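Local atomic coordinates of uncharacterized protein ABO_0056 (Alcanivorax borkumensis, PDB entry 3H35), a protein that is of unknown function but belongs to the Abi-alpha family, named for abortive infection, and may take part in bacterial defence against phages. Residues R60-L65 against Q170-M175; L74-G79 against S139-A144; F82-V87 against S156-T161; L88-N93 against H112-G117. All blocks are in the same frame, centred on the assembly; numbering follows the deposited sequence. Where two conformers were deposited one is given.

Contact 1: R60-L65 against Q170-M175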
loop_
_atom_site.group_PDB
_atom_site.type_symbol
_atom_site.label_atom_id
_atom_site.label_comp_id
_atom_site.label_asym_id
_atom_site.label_seq_id
_atom_site.Cartn_x
_atom_site.Cartn_y
_atom_site.Cartn_z
ATOM N N ARG A 60 -19.426 3.023 4.000
ATOM C CA ARG A 60 -20.562 3.205 3.110
ATOM C C ARG A 60 -20.179 2.913 1.644
ATOM O O ARG A 60 -20.965 2.311 0.891
ATOM C CB ARG A 60 -21.167 4.617 3.292
ATOM C CG ARG A 60 -21.913 4.808 4.618
ATOM C CD ARG A 60 -22.665 6.098 4.673
ATOM N NE ARG A 60 -23.806 5.985 3.789
ATOM C CZ ARG A 60 -25.018 5.577 4.135
ATOM N NH1 ARG A 60 -25.307 5.280 5.398
ATOM N NH2 ARG A 60 -25.962 5.487 3.202
ATOM N N LEU A 61 -18.957 3.319 1.242
ATOM C CA LEU A 61 -18.428 2.963 -0.083
ATOM C C LEU A 61 -18.278 1.452 -0.255
ATOM O O LEU A 61 -18.675 0.895 -1.260
ATOM C CB LEU A 61 -17.059 3.621 -0.343
ATOM C CG LEU A 61 -17.054 5.112 -0.635
ATOM C CD1 LEU A 61 -15.596 5.674 -0.514
ATOM C CD2 LEU A 61 -17.697 5.337 -2.016
ATOM N N LEU A 62 -17.689 0.783 0.734
ATOM C CA LEU A 62 -17.541 -0.668 0.652
ATOM C C LEU A 62 -18.918 -1.342 0.602
ATOM O O LEU A 62 -19.129 -2.273 -0.163
ATOM C CB LEU A 62 -16.677 -1.215 1.790
ATOM C CG LEU A 62 -16.142 -2.650 1.591
ATOM C CD1 LEU A 62 -15.341 -2.809 0.265
ATOM C CD2 LEU A 62 -15.262 -3.114 2.779
ATOM N N ALA A 63 -19.857 -0.874 1.429
ATOM C CA ALA A 63 -21.215 -1.396 1.393
ATOM C C ALA A 63 -21.803 -1.297 -0.018
ATOM O O ALA A 63 -22.432 -2.218 -0.491
ATOM C CB ALA A 63 -22.144 -0.615 2.403
ATOM N N ALA A 64 -21.620 -0.159 -0.656
ATOM C CA ALA A 64 -22.205 0.076 -1.976
ATOM C C ALA A 64 -21.562 -0.909 -2.980
ATOM O O ALA A 64 -22.199 -1.344 -3.933
ATOM C CB ALA A 64 -22.005 1.554 -2.406
ATOM N N LEU A 65 -20.305 -1.286 -2.742
ATOM C CA LEU A 65 -19.645 -2.251 -3.609
ATOM C C LEU A 65 -19.947 -3.720 -3.299
ATOM O O LEU A 65 -19.662 -4.607 -4.123
ATOM C CB LEU A 65 -18.134 -2.034 -3.556
ATOM C CG LEU A 65 -17.679 -0.715 -4.161
ATOM C CD1 LEU A 65 -16.258 -0.423 -3.618
ATOM C CD2 LEU A 65 -17.770 -0.731 -5.715
ATOM N N GLN A 170 -14.424 -11.420 1.063
ATOM C CA GLN A 170 -14.197 -12.401 2.102
ATOM C C GLN A 170 -14.394 -11.752 3.446
ATOM O O GLN A 170 -15.055 -12.315 4.309
ATOM C CB GLN A 170 -12.782 -12.991 2.038
ATOM C CG GLN A 170 -12.512 -14.019 3.144
ATOM C CD GLN A 170 -11.133 -14.646 3.014
ATOM O OE1 GLN A 170 -10.291 -14.189 2.235
ATOM N NE2 GLN A 170 -10.925 -15.726 3.734
ATOM N N LEU A 171 -13.849 -10.541 3.619
ATOM C CA LEU A 171 -14.032 -9.811 4.901
ATOM C C LEU A 171 -15.507 -9.450 5.175
ATOM O O LEU A 171 -16.013 -9.594 6.315
ATOM C CB LEU A 171 -13.169 -8.542 4.941
ATOM C CG LEU A 171 -11.681 -8.809 5.234
ATOM C CD1 LEU A 171 -10.896 -7.580 4.811
ATOM C CD2 LEU A 171 -11.525 -9.230 6.739
ATOM N N TRP A 172 -16.184 -8.972 4.132
ATOM C CA TRP A 172 -17.599 -8.634 4.247
ATOM C C TRP A 172 -18.376 -9.835 4.716
ATOM O O TRP A 172 -19.150 -9.743 5.635
ATOM C CB TRP A 172 -18.176 -8.194 2.910
ATOM C CG TRP A 172 -19.438 -7.381 3.085
ATOM C CD1 TRP A 172 -20.726 -7.796 2.922
ATOM C CD2 TRP A 172 -19.499 -6.018 3.507
ATOM N NE1 TRP A 172 -21.584 -6.755 3.186
ATOM C CE2 TRP A 172 -20.849 -5.653 3.541
ATOM C CE3 TRP A 172 -18.531 -5.060 3.826
ATOM C CZ2 TRP A 172 -21.262 -4.378 3.923
ATOM C CZ3 TRP A 172 -18.947 -3.781 4.181
ATOM C CH2 TRP A 172 -20.302 -3.460 4.234
ATOM N N THR A 173 -18.147 -10.973 4.081
ATOM C CA THR A 173 -18.822 -12.206 4.488
ATOM C C THR A 173 -18.523 -12.653 5.921
ATOM O O THR A 173 -19.428 -13.112 6.627
ATOM C CB THR A 173 -18.497 -13.341 3.518
ATOM O OG1 THR A 173 -18.960 -12.963 2.224
ATOM C CG2 THR A 173 -19.179 -14.653 3.940
ATOM N N LEU A 174 -17.274 -12.513 6.355
ATOM C CA LEU A 174 -16.956 -12.766 7.767
ATOM C C LEU A 174 -17.737 -11.841 8.681
ATOM O O LEU A 174 -18.173 -12.265 9.733
ATOM C CB LEU A 174 -15.481 -12.568 8.074
ATOM C CG LEU A 174 -14.509 -13.607 7.511
ATOM C CD1 LEU A 174 -13.058 -13.108 7.768
ATOM C CD2 LEU A 174 -14.768 -15.013 8.083
HETATM N N MSE A 175 -17.870 -10.572 8.294
HETATM C CA MSE A 175 -18.534 -9.586 9.131
HETATM C C MSE A 175 -20.040 -9.865 9.203
HETATM O O MSE A 175 -20.622 -9.701 10.249
HETATM C CB MSE A 175 -18.226 -8.163 8.636
HETATM C CG MSE A 175 -19.041 -7.019 9.249
HETATM SE SE MSE A 175 -20.851 -6.857 8.401
HETATM C CE MSE A 175 -20.257 -6.399 6.575
#
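Helices 56-65 and 166-175 approach each other at A63 and W172, whose CA atoms stand 8.6 Å apart, a gap that a single large side chain spans. With CG placed anti to the backbone N (chi1 -159°), the W172 indole extends outward from its own helix and its six-membered ring leads. CH2 of W172 lies 3.6 Å from CA of A63, close enough to touch the helix backbone itself, and 3.9 Å from CB of the same alanine. One residue earlier, L62 runs past the indole in the opposite direction, bringing its CD2 to 3.9 Å from W172 CE3; both neighbours meet the ring obliquely. On W172's own helix, selenomethionine M175 folds back so that its methyl CE sits over the centre of one indole face, modelled closer than usual, so the exact spacing is doubtful. L62 also packs on L51 of helix 42-52 and on I164 of strand 156-164, while L171 and L174 of the other segment face a second subunit. With no hydrogen bond between the segments, they meet here through apolar contact alone, which sets no bond direction.

Contact 2: L74-G79 against S139-A144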
loop_
_atom_site.group_PDB
_atom_site.type_symbol
_atom_site.label_atom_id
_atom_site.label_comp_id
_atom_site.label_asym_id
_atom_site.label_seq_id
_atom_site.Cartn_x
_atom_site.Cartn_y
_atom_site.Cartn_z
ATOM N N LEU A 74 -11.723 7.087 -12.266
ATOM C CA LEU A 74 -10.668 7.742 -13.043
ATOM C C LEU A 74 -9.373 7.517 -12.304
ATOM O O LEU A 74 -9.286 7.746 -11.094
ATOM C CB LEU A 74 -10.912 9.258 -13.171
ATOM C CG LEU A 74 -12.179 9.778 -13.854
ATOM C CD1 LEU A 74 -12.119 11.338 -13.866
ATOM C CD2 LEU A 74 -12.320 9.191 -15.247
ATOM N N THR A 75 -8.375 7.033 -13.016
ATOM C CA THR A 75 -7.079 6.802 -12.433
ATOM C C THR A 75 -6.048 7.682 -13.131
ATOM O O THR A 75 -5.986 7.725 -14.351
ATOM C CB THR A 75 -6.722 5.306 -12.558
ATOM O OG1 THR A 75 -7.742 4.490 -11.921
ATOM C CG2 THR A 75 -5.366 5.047 -11.966
ATOM N N LEU A 76 -5.269 8.409 -12.346
ATOM C CA LEU A 76 -4.169 9.189 -12.848
ATOM C C LEU A 76 -2.920 8.369 -12.693
ATOM O O LEU A 76 -2.541 7.945 -11.583
ATOM C CB LEU A 76 -4.045 10.517 -12.112
ATOM C CG LEU A 76 -5.202 11.490 -12.304
ATOM C CD1 LEU A 76 -4.996 12.768 -11.441
ATOM C CD2 LEU A 76 -5.407 11.845 -13.786
ATOM N N TYR A 77 -2.302 8.135 -13.849
ATOM C CA TYR A 77 -1.072 7.410 -13.995
ATOM C C TYR A 77 0.064 8.346 -14.325
ATOM O O TYR A 77 -0.087 9.268 -15.127
ATOM C CB TYR A 77 -1.179 6.435 -15.156
ATOM C CG TYR A 77 -1.943 5.202 -14.844
ATOM C CD1 TYR A 77 -1.321 4.094 -14.310
ATOM C CD2 TYR A 77 -3.296 5.138 -15.074
ATOM C CE1 TYR A 77 -2.054 2.913 -14.014
ATOM C CE2 TYR A 77 -4.036 3.976 -14.795
ATOM C CZ TYR A 77 -3.405 2.878 -14.260
ATOM O OH TYR A 77 -4.142 1.768 -13.977
ATOM N N SER A 78 1.234 8.017 -13.798
ATOM C CA SER A 78 2.388 8.873 -13.896
ATOM C C SER A 78 2.863 9.052 -15.311
ATOM O O SER A 78 3.436 10.070 -15.634
ATOM C CB SER A 78 3.534 8.309 -13.056
ATOM O OG SER A 78 3.905 7.028 -13.511
ATOM N N GLY A 79 2.623 8.061 -16.151
ATOM C CA GLY A 79 3.029 8.119 -17.542
ATOM C C GLY A 79 1.826 8.177 -18.474
ATOM O O GLY A 79 0.670 8.137 -18.033
ATOM N N SER A 139 -14.432 19.792 -10.494
ATOM C CA SER A 139 -13.390 20.792 -10.292
ATOM C C SER A 139 -12.254 20.323 -9.348
ATOM O O SER A 139 -11.115 20.707 -9.545
ATOM C CB SER A 139 -14.004 22.104 -9.797
ATOM O OG SER A 139 -14.609 21.891 -8.523
ATOM N N ASP A 140 -12.565 19.501 -8.346
ATOM C CA ASP A 140 -11.558 19.006 -7.408
ATOM C C ASP A 140 -10.629 18.021 -8.089
ATOM O O ASP A 140 -9.434 18.059 -7.882
ATOM C CB ASP A 140 -12.188 18.289 -6.212
ATOM C CG ASP A 140 -12.938 19.224 -5.287
ATOM O OD1 ASP A 140 -12.448 20.336 -4.982
ATOM O OD2 ASP A 140 -14.030 18.818 -4.844
ATOM N N PHE A 141 -11.199 17.101 -8.847
ATOM C CA PHE A 141 -10.404 16.204 -9.636
ATOM C C PHE A 141 -9.463 16.998 -10.561
ATOM O O PHE A 141 -8.256 16.702 -10.661
ATOM C CB PHE A 141 -11.318 15.318 -10.470
ATOM C CG PHE A 141 -10.581 14.515 -11.469
ATOM C CD1 PHE A 141 -9.863 13.408 -11.067
ATOM C CD2 PHE A 141 -10.566 14.888 -12.793
ATOM C CE1 PHE A 141 -9.111 12.680 -11.986
ATOM C CE2 PHE A 141 -9.830 14.169 -13.723
ATOM C CZ PHE A 141 -9.089 13.062 -13.302
ATOM N N ARG A 142 -10.010 18.023 -11.219
ATOM C CA ARG A 142 -9.243 18.777 -12.186
ATOM C C ARG A 142 -8.111 19.494 -11.504
ATOM O O ARG A 142 -7.021 19.591 -12.050
ATOM C CB ARG A 142 -10.128 19.787 -12.945
ATOM C CG ARG A 142 -11.004 19.165 -14.036
ATOM C CD ARG A 142 -10.183 18.310 -14.996
ATOM N NE ARG A 142 -10.974 17.645 -16.043
ATOM C CZ ARG A 142 -10.458 16.915 -17.046
ATOM N NH1 ARG A 142 -9.142 16.759 -17.192
ATOM N NH2 ARG A 142 -11.262 16.358 -17.933
ATOM N N LYS A 143 -8.381 20.001 -10.311
ATOM C CA LYS A 143 -7.352 20.624 -9.490
ATOM C C LYS A 143 -6.214 19.634 -9.148
ATOM O O LYS A 143 -5.042 19.968 -9.264
ATOM C CB LYS A 143 -7.987 21.123 -8.206
ATOM C CG LYS A 143 -7.118 22.039 -7.387
ATOM C CD LYS A 143 -7.761 22.298 -6.011
ATOM C CE LYS A 143 -6.983 23.335 -5.193
ATOM N NZ LYS A 143 -7.025 24.644 -5.904
ATOM N N ALA A 144 -6.579 18.430 -8.729
ATOM C CA ALA A 144 -5.585 17.395 -8.365
ATOM C C ALA A 144 -4.744 17.039 -9.602
ATOM O O ALA A 144 -3.521 16.966 -9.540
ATOM C CB ALA A 144 -6.272 16.128 -7.819
#
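D138 OD2 accepts a hydrogen bond from the backbone N of F141 and a weak one from D140 N, holding the start of helix 139-151 from which the F141 ring reaches L74 and L76. F141 carries CG anti to its backbone N (chi1 171°), and the ring projects from the helix toward strand 71-77. Methyl CD1 of L74 sits over one face in a CH-pi contact, 3.7 Å from the ring centroid and 17° off the normal; L74 CD1 comes nearest to F141 CZ, at 3.5 Å. The leucine and the phenylalanine cross at about a right angle. L76 comes in obliquely instead, its CD2 3.9 Å from F141 CZ. Two residues apart on one strand, L74 and L76 present the same face of the four-stranded antiparallel sheet to the helix that packs on it. Between them T75 points away, and its OG1 bonds to E160 OE1 and R90 NE. Y91 adds its ring to F141 at about 50°, while R142 lays one face of its guanidinium above F141 CE2.

Contact 3: F82-V87 against S156-T161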
loop_
_atom_site.group_PDB
_atom_site.type_symbol
_atom_site.label_atom_id
_atom_site.label_comp_id
_atom_site.label_asym_id
_atom_site.label_seq_id
_atom_site.Cartn_x
_atom_site.Cartn_y
_atom_site.Cartn_z
ATOM N N PHE A 82 0.833 5.120 -23.488
ATOM C CA PHE A 82 1.730 4.166 -24.096
ATOM C C PHE A 82 2.858 3.764 -23.140
ATOM O O PHE A 82 3.736 3.021 -23.525
ATOM C CB PHE A 82 2.248 4.688 -25.442
ATOM C CG PHE A 82 1.135 5.036 -26.403
ATOM C CD1 PHE A 82 0.328 4.023 -26.945
ATOM C CD2 PHE A 82 0.842 6.369 -26.706
ATOM C CE1 PHE A 82 -0.736 4.332 -27.810
ATOM C CE2 PHE A 82 -0.214 6.691 -27.562
ATOM C CZ PHE A 82 -1.005 5.674 -28.129
ATOM N N SER A 83 2.818 4.251 -21.899
ATOM C CA SER A 83 3.689 3.717 -20.856
ATOM C C SER A 83 3.250 4.174 -19.477
ATOM O O SER A 83 3.869 5.044 -18.885
ATOM C CB SER A 83 5.134 4.143 -21.089
ATOM O OG SER A 83 5.915 3.636 -20.001
ATOM N N ARG A 84 2.185 3.578 -18.969
ATOM C CA ARG A 84 1.409 4.161 -17.863
ATOM C C ARG A 84 2.198 4.475 -16.581
ATOM O O ARG A 84 1.864 5.436 -15.884
ATOM C CB ARG A 84 0.251 3.229 -17.501
ATOM C CG ARG A 84 -0.794 3.048 -18.600
ATOM C CD ARG A 84 -1.650 4.261 -18.703
ATOM N NE ARG A 84 -2.790 4.065 -19.580
ATOM C CZ ARG A 84 -3.660 5.027 -19.894
ATOM N NH1 ARG A 84 -3.522 6.258 -19.391
ATOM N NH2 ARG A 84 -4.693 4.746 -20.700
ATOM N N GLY A 85 3.230 3.679 -16.270
ATOM C CA GLY A 85 3.931 3.805 -15.002
ATOM C C GLY A 85 3.030 3.489 -13.818
ATOM O O GLY A 85 2.269 2.518 -13.846
ATOM N N GLU A 86 3.075 4.319 -12.789
ATOM C CA GLU A 86 2.366 3.998 -11.545
ATOM C C GLU A 86 1.091 4.809 -11.304
ATOM O O GLU A 86 0.932 5.922 -11.791
ATOM C CB GLU A 86 3.314 4.152 -10.352
ATOM C CG GLU A 86 4.173 2.895 -10.078
ATOM C CD GLU A 86 5.153 3.100 -8.918
ATOM O OE1 GLU A 86 5.347 4.289 -8.511
ATOM O OE2 GLU A 86 5.719 2.074 -8.419
ATOM N N VAL A 87 0.213 4.236 -10.494
ATOM C CA VAL A 87 -1.055 4.877 -10.111
ATOM C C VAL A 87 -0.769 6.007 -9.108
ATOM O O VAL A 87 -0.141 5.776 -8.083
ATOM C CB VAL A 87 -2.037 3.863 -9.466
ATOM C CG1 VAL A 87 -3.126 4.597 -8.723
ATOM C CG2 VAL A 87 -2.596 2.877 -10.516
ATOM N N SER A 156 -1.476 10.736 -17.226
ATOM C CA SER A 156 -2.677 10.469 -18.008
ATOM C C SER A 156 -3.837 9.988 -17.162
ATOM O O SER A 156 -3.653 9.276 -16.135
ATOM C CB SER A 156 -2.389 9.441 -19.123
ATOM O OG SER A 156 -1.857 8.259 -18.573
ATOM N N ILE A 157 -5.027 10.334 -17.634
ATOM C CA ILE A 157 -6.266 9.803 -17.082
ATOM C C ILE A 157 -6.546 8.509 -17.769
ATOM O O ILE A 157 -6.502 8.427 -18.990
ATOM C CB ILE A 157 -7.482 10.666 -17.388
ATOM C CG1 ILE A 157 -7.277 12.085 -16.846
ATOM C CG2 ILE A 157 -8.749 10.011 -16.768
ATOM C CD1 ILE A 157 -8.430 13.045 -17.081
ATOM N N ARG A 158 -6.875 7.501 -16.984
ATOM C CA ARG A 158 -7.408 6.287 -17.527
ATOM C C ARG A 158 -8.737 5.987 -16.894
ATOM O O ARG A 158 -8.850 5.975 -15.667
ATOM C CB ARG A 158 -6.462 5.117 -17.303
ATOM C CG ARG A 158 -6.909 3.881 -18.032
ATOM C CD ARG A 158 -5.817 2.795 -18.000
ATOM N NE ARG A 158 -6.142 1.648 -18.860
ATOM C CZ ARG A 158 -6.655 0.488 -18.435
ATOM N NH1 ARG A 158 -6.904 -0.490 -19.304
ATOM N NH2 ARG A 158 -6.913 0.282 -17.153
ATOM N N ARG A 159 -9.730 5.745 -17.743
ATOM C CA ARG A 159 -11.045 5.364 -17.311
ATOM C C ARG A 159 -11.065 3.879 -16.953
ATOM O O ARG A 159 -10.750 3.017 -17.751
ATOM C CB ARG A 159 -12.089 5.664 -18.371
ATOM C CG ARG A 159 -12.308 7.156 -18.637
ATOM C CD ARG A 159 -13.155 7.325 -19.873
ATOM N NE ARG A 159 -13.664 8.677 -20.018
ATOM C CZ ARG A 159 -14.557 9.033 -20.925
ATOM N NH1 ARG A 159 -15.049 8.136 -21.782
ATOM N NH2 ARG A 159 -14.985 10.279 -20.955
ATOM N N GLU A 160 -11.452 3.613 -15.713
ATOM C CA GLU A 160 -11.479 2.269 -15.185
ATOM C C GLU A 160 -12.811 2.034 -14.436
ATOM O O GLU A 160 -13.696 2.901 -14.397
ATOM C CB GLU A 160 -10.250 2.068 -14.292
ATOM C CG GLU A 160 -8.914 2.224 -15.062
ATOM C CD GLU A 160 -7.679 1.992 -14.210
ATOM O OE1 GLU A 160 -7.711 2.229 -12.981
ATOM O OE2 GLU A 160 -6.659 1.570 -14.784
ATOM N N THR A 161 -12.947 0.842 -13.878
ATOM C CA THR A 161 -14.130 0.452 -13.161
ATOM C C THR A 161 -13.787 -0.030 -11.745
ATOM O O THR A 161 -12.905 -0.873 -11.567
ATOM C CB THR A 161 -14.843 -0.649 -13.935
ATOM O OG1 THR A 161 -15.068 -0.197 -15.289
ATOM C CG2 THR A 161 -16.169 -0.998 -13.247
HETATM O O HOH W 1 -5.663 1.830 -21.677
#
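The loop of a beta-hairpin, between strands 71-77 and 87-91, sends R84 across the start of strand 156-164, where it meets S156 and R158. A bend at chi2 (-75°) turns the arginine toward the strand. NH1 of R84 makes a weak hydrogen bond to S156 OG, 2.7 Å long but at only 126°. The serine hydroxyl also bonds to G79 O, so its oxygen ties together two points of the hairpin loop. R158 crosses R84 at about a right angle. Its extended chain passes over one face of the R84 guanidinium, with CD of R158 3.5 Å from NH2 of R84, and the two guanidinium planes are turned 71° apart. R84 NH2 comes within 3.9 Å of R158 NE, but a water in both guanidinium planes accepts from each, at 3.2 Å from R84 NH2 and 2.9 Å from R158 NE. Beyond it, R158 NH2 forms a 2.7 Å salt bridge to OE2 of E160, met on the anti side of the carboxylate, while NH1 pairs with D123; these acids probably offset the clustered positive charge. The contact sits where a beta-hairpin loop lies beside strand 156-164, the antiparallel neighbour of strand 71-77.

Contact 4: L88-N93 against H112-G117. With EDO (1,2-ethanediol), chain D.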
loop_
_atom_site.group_PDB
_atom_site.type_symbol
_atom_site.label_atom_id
_atom_site.label_comp_id
_atom_site.label_asym_id
_atom_site.label_seq_id
_atom_site.Cartn_x
_atom_site.Cartn_y
_atom_site.Cartn_z
ATOM N N LEU A 88 -1.229 7.219 -9.385
ATOM C CA LEU A 88 -0.980 8.330 -8.478
ATOM C C LEU A 88 -2.182 8.789 -7.687
ATOM O O LEU A 88 -2.009 9.324 -6.631
ATOM C CB LEU A 88 -0.434 9.535 -9.236
ATOM C CG LEU A 88 0.953 9.330 -9.824
ATOM C CD1 LEU A 88 1.457 10.601 -10.471
ATOM C CD2 LEU A 88 1.927 8.845 -8.747
ATOM N N TYR A 89 -3.395 8.634 -8.219
ATOM C CA TYR A 89 -4.546 9.308 -7.700
ATOM C C TYR A 89 -5.747 8.639 -8.306
ATOM O O TYR A 89 -5.706 8.233 -9.453
ATOM C CB TYR A 89 -4.540 10.790 -8.121
ATOM C CG TYR A 89 -5.620 11.673 -7.493
ATOM C CD1 TYR A 89 -5.384 12.315 -6.295
ATOM C CD2 TYR A 89 -6.848 11.937 -8.142
ATOM C CE1 TYR A 89 -6.313 13.141 -5.737
ATOM C CE2 TYR A 89 -7.805 12.775 -7.550
ATOM C CZ TYR A 89 -7.498 13.367 -6.361
ATOM O OH TYR A 89 -8.375 14.215 -5.720
ATOM N N ARG A 90 -6.802 8.510 -7.530
ATOM C CA ARG A 90 -8.011 7.892 -8.015
ATOM C C ARG A 90 -9.220 8.687 -7.577
ATOM O O ARG A 90 -9.216 9.252 -6.498
ATOM C CB ARG A 90 -8.109 6.448 -7.586
ATOM C CG ARG A 90 -7.246 5.569 -8.437
ATOM C CD ARG A 90 -7.350 4.087 -8.117
ATOM N NE ARG A 90 -7.049 3.306 -9.324
ATOM C CZ ARG A 90 -6.351 2.182 -9.360
ATOM N NH1 ARG A 90 -5.811 1.678 -8.254
ATOM N NH2 ARG A 90 -6.165 1.578 -10.525
ATOM N N TYR A 91 -10.221 8.746 -8.460
ATOM C CA TYR A 91 -11.409 9.549 -8.254
ATOM C C TYR A 91 -12.628 8.780 -8.727
ATOM O O TYR A 91 -12.563 8.014 -9.663
ATOM C CB TYR A 91 -11.287 10.909 -8.982
ATOM C CG TYR A 91 -12.403 11.870 -8.655
ATOM C CD1 TYR A 91 -12.308 12.741 -7.563
ATOM C CD2 TYR A 91 -13.575 11.874 -9.402
ATOM C CE1 TYR A 91 -13.354 13.610 -7.243
ATOM C CE2 TYR A 91 -14.629 12.732 -9.087
ATOM C CZ TYR A 91 -14.512 13.593 -8.007
ATOM O OH TYR A 91 -15.575 14.439 -7.698
ATOM N N SER A 92 -13.752 8.982 -8.070
ATOM C CA SER A 92 -14.974 8.322 -8.495
ATOM C C SER A 92 -16.116 9.159 -8.029
ATOM O O SER A 92 -15.935 9.973 -7.117
ATOM C CB SER A 92 -15.078 6.926 -7.886
ATOM O OG SER A 92 -16.296 6.291 -8.252
ATOM N N ASN A 93 -17.284 8.975 -8.650
ATOM C CA ASN A 93 -18.530 9.558 -8.145
ATOM C C ASN A 93 -19.375 8.557 -7.358
ATOM O O ASN A 93 -20.500 8.865 -7.000
ATOM C CB ASN A 93 -19.347 10.240 -9.279
ATOM C CG ASN A 93 -19.772 9.281 -10.361
ATOM O OD1 ASN A 93 -19.190 8.205 -10.523
ATOM N ND2 ASN A 93 -20.792 9.670 -11.134
ATOM N N HIS A 112 -7.116 4.648 0.592
ATOM C CA HIS A 112 -7.191 3.705 1.698
ATOM C C HIS A 112 -7.827 2.352 1.310
ATOM O O HIS A 112 -7.283 1.315 1.654
ATOM C CB HIS A 112 -7.991 4.329 2.858
ATOM C CG HIS A 112 -7.993 3.501 4.121
ATOM N ND1 HIS A 112 -6.920 3.446 4.981
ATOM C CD2 HIS A 112 -8.937 2.687 4.649
ATOM C CE1 HIS A 112 -7.206 2.651 5.991
ATOM N NE2 HIS A 112 -8.426 2.164 5.810
ATOM N N LEU A 113 -8.974 2.361 0.628
ATOM C CA LEU A 113 -9.633 1.109 0.217
ATOM C C LEU A 113 -8.712 0.269 -0.668
ATOM O O LEU A 113 -8.618 -0.939 -0.495
ATOM C CB LEU A 113 -10.956 1.378 -0.527
ATOM C CG LEU A 113 -12.072 1.978 0.337
ATOM C CD1 LEU A 113 -13.266 2.376 -0.528
ATOM C CD2 LEU A 113 -12.476 0.981 1.457
ATOM N N PHE A 114 -8.024 0.914 -1.592
ATOM C CA PHE A 114 -7.002 0.227 -2.435
ATOM C C PHE A 114 -5.826 -0.233 -1.605
ATOM O O PHE A 114 -5.415 -1.370 -1.770
ATOM C CB PHE A 114 -6.501 1.069 -3.646
ATOM C CG PHE A 114 -7.450 1.017 -4.827
ATOM C CD1 PHE A 114 -7.372 -0.004 -5.758
ATOM C CD2 PHE A 114 -8.460 1.951 -4.958
ATOM C CE1 PHE A 114 -8.268 -0.056 -6.855
ATOM C CE2 PHE A 114 -9.369 1.879 -6.012
ATOM C CZ PHE A 114 -9.255 0.868 -6.972
ATOM N N ALA A 115 -5.309 0.614 -0.707
ATOM C CA ALA A 115 -4.082 0.244 0.032
ATOM C C ALA A 115 -4.390 -0.977 0.883
ATOM O O ALA A 115 -3.515 -1.827 1.107
ATOM C CB ALA A 115 -3.532 1.389 0.901
ATOM N N GLN A 116 -5.641 -1.051 1.349
ATOM C CA GLN A 116 -6.091 -2.152 2.205
ATOM C C GLN A 116 -6.512 -3.429 1.415
ATOM O O GLN A 116 -6.870 -4.432 2.014
ATOM C CB GLN A 116 -7.238 -1.671 3.089
ATOM C CG GLN A 116 -6.819 -0.803 4.232
ATOM C CD GLN A 116 -6.181 -1.611 5.300
ATOM O OE1 GLN A 116 -6.864 -2.332 6.025
ATOM N NE2 GLN A 116 -4.858 -1.524 5.403
ATOM N N GLY A 117 -6.488 -3.372 0.090
ATOM C CA GLY A 117 -6.771 -4.530 -0.744
ATOM C C GLY A 117 -8.257 -4.863 -0.797
ATOM O O GLY A 117 -8.623 -5.972 -1.139
HETATM C C1 EDO D . -5.332 5.394 -5.218
HETATM O O1 EDO D . -4.443 6.456 -4.833
HETATM C C2 EDO D . -4.681 4.030 -5.122
HETATM O O2 EDO D . -5.217 3.217 -6.152
#
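Stacking carries most of this contact: the guanidinium of R90 lies on one face of the F114 ring, centres 4.2 Å apart and planes inclined by 26°. This is a cation-pi pair, with CZ of R90 standing over the ring face, and the nearest atoms are R90 NH1 and F114 CE1 at 3.3 Å. The aliphatic part of the arginine takes part too. R90 CD makes a CH-pi contact 4.0 Å from the F114 centroid, because the chain is extended from CG to NE and passes over the ring at about a right angle to the phenylalanine side chain. In the fold, the pair links strand 87-91, at the margin of the antiparallel sheet within this chain, to the end of helix 106-115. That helix closes in a Schellman motif with G117 at positive phi, and the strand enters through a classic beta bulge in which L88 and Y89 both face L76.

Polar partners meet the end of the buried R90 side chain. R90 NH1 donates to O2 of a bound 1,2-ethanediol, probably from the crystallisation liquor, at 2.7 Å and 147°; O2 lies near the guanidinium plane and over the F114 ring face, 3.4 Å from F114 CG. NH2 of R90 forms salt bridges with E160 OE1 and with E86 of a second subunit, whose side chain also packs on F114.

How the contacts relate
Contact 2 is the buried one, contact 3 lies at the surface, and contacts 1 and 4 are partly buried. Chemistry follows place: contact 1 joins helix to helix and contact 2 helix to strand, each by apolar side chains around one aromatic ring, contact 3 relies on polar groups and water, and contact 4 mixes a charge with a ring. Contacts 2, 3 and 4 share the antiparallel sheet, with strand 71-77 between strands 87-91 and 156-164, and the E160-R90 salt bridge joins contact 3 to contact 4. Contact 1 stands apart, on the opposite side of the chain's centre from contacts 2 and 3, but it touches contact 4 where L61 packs on L113.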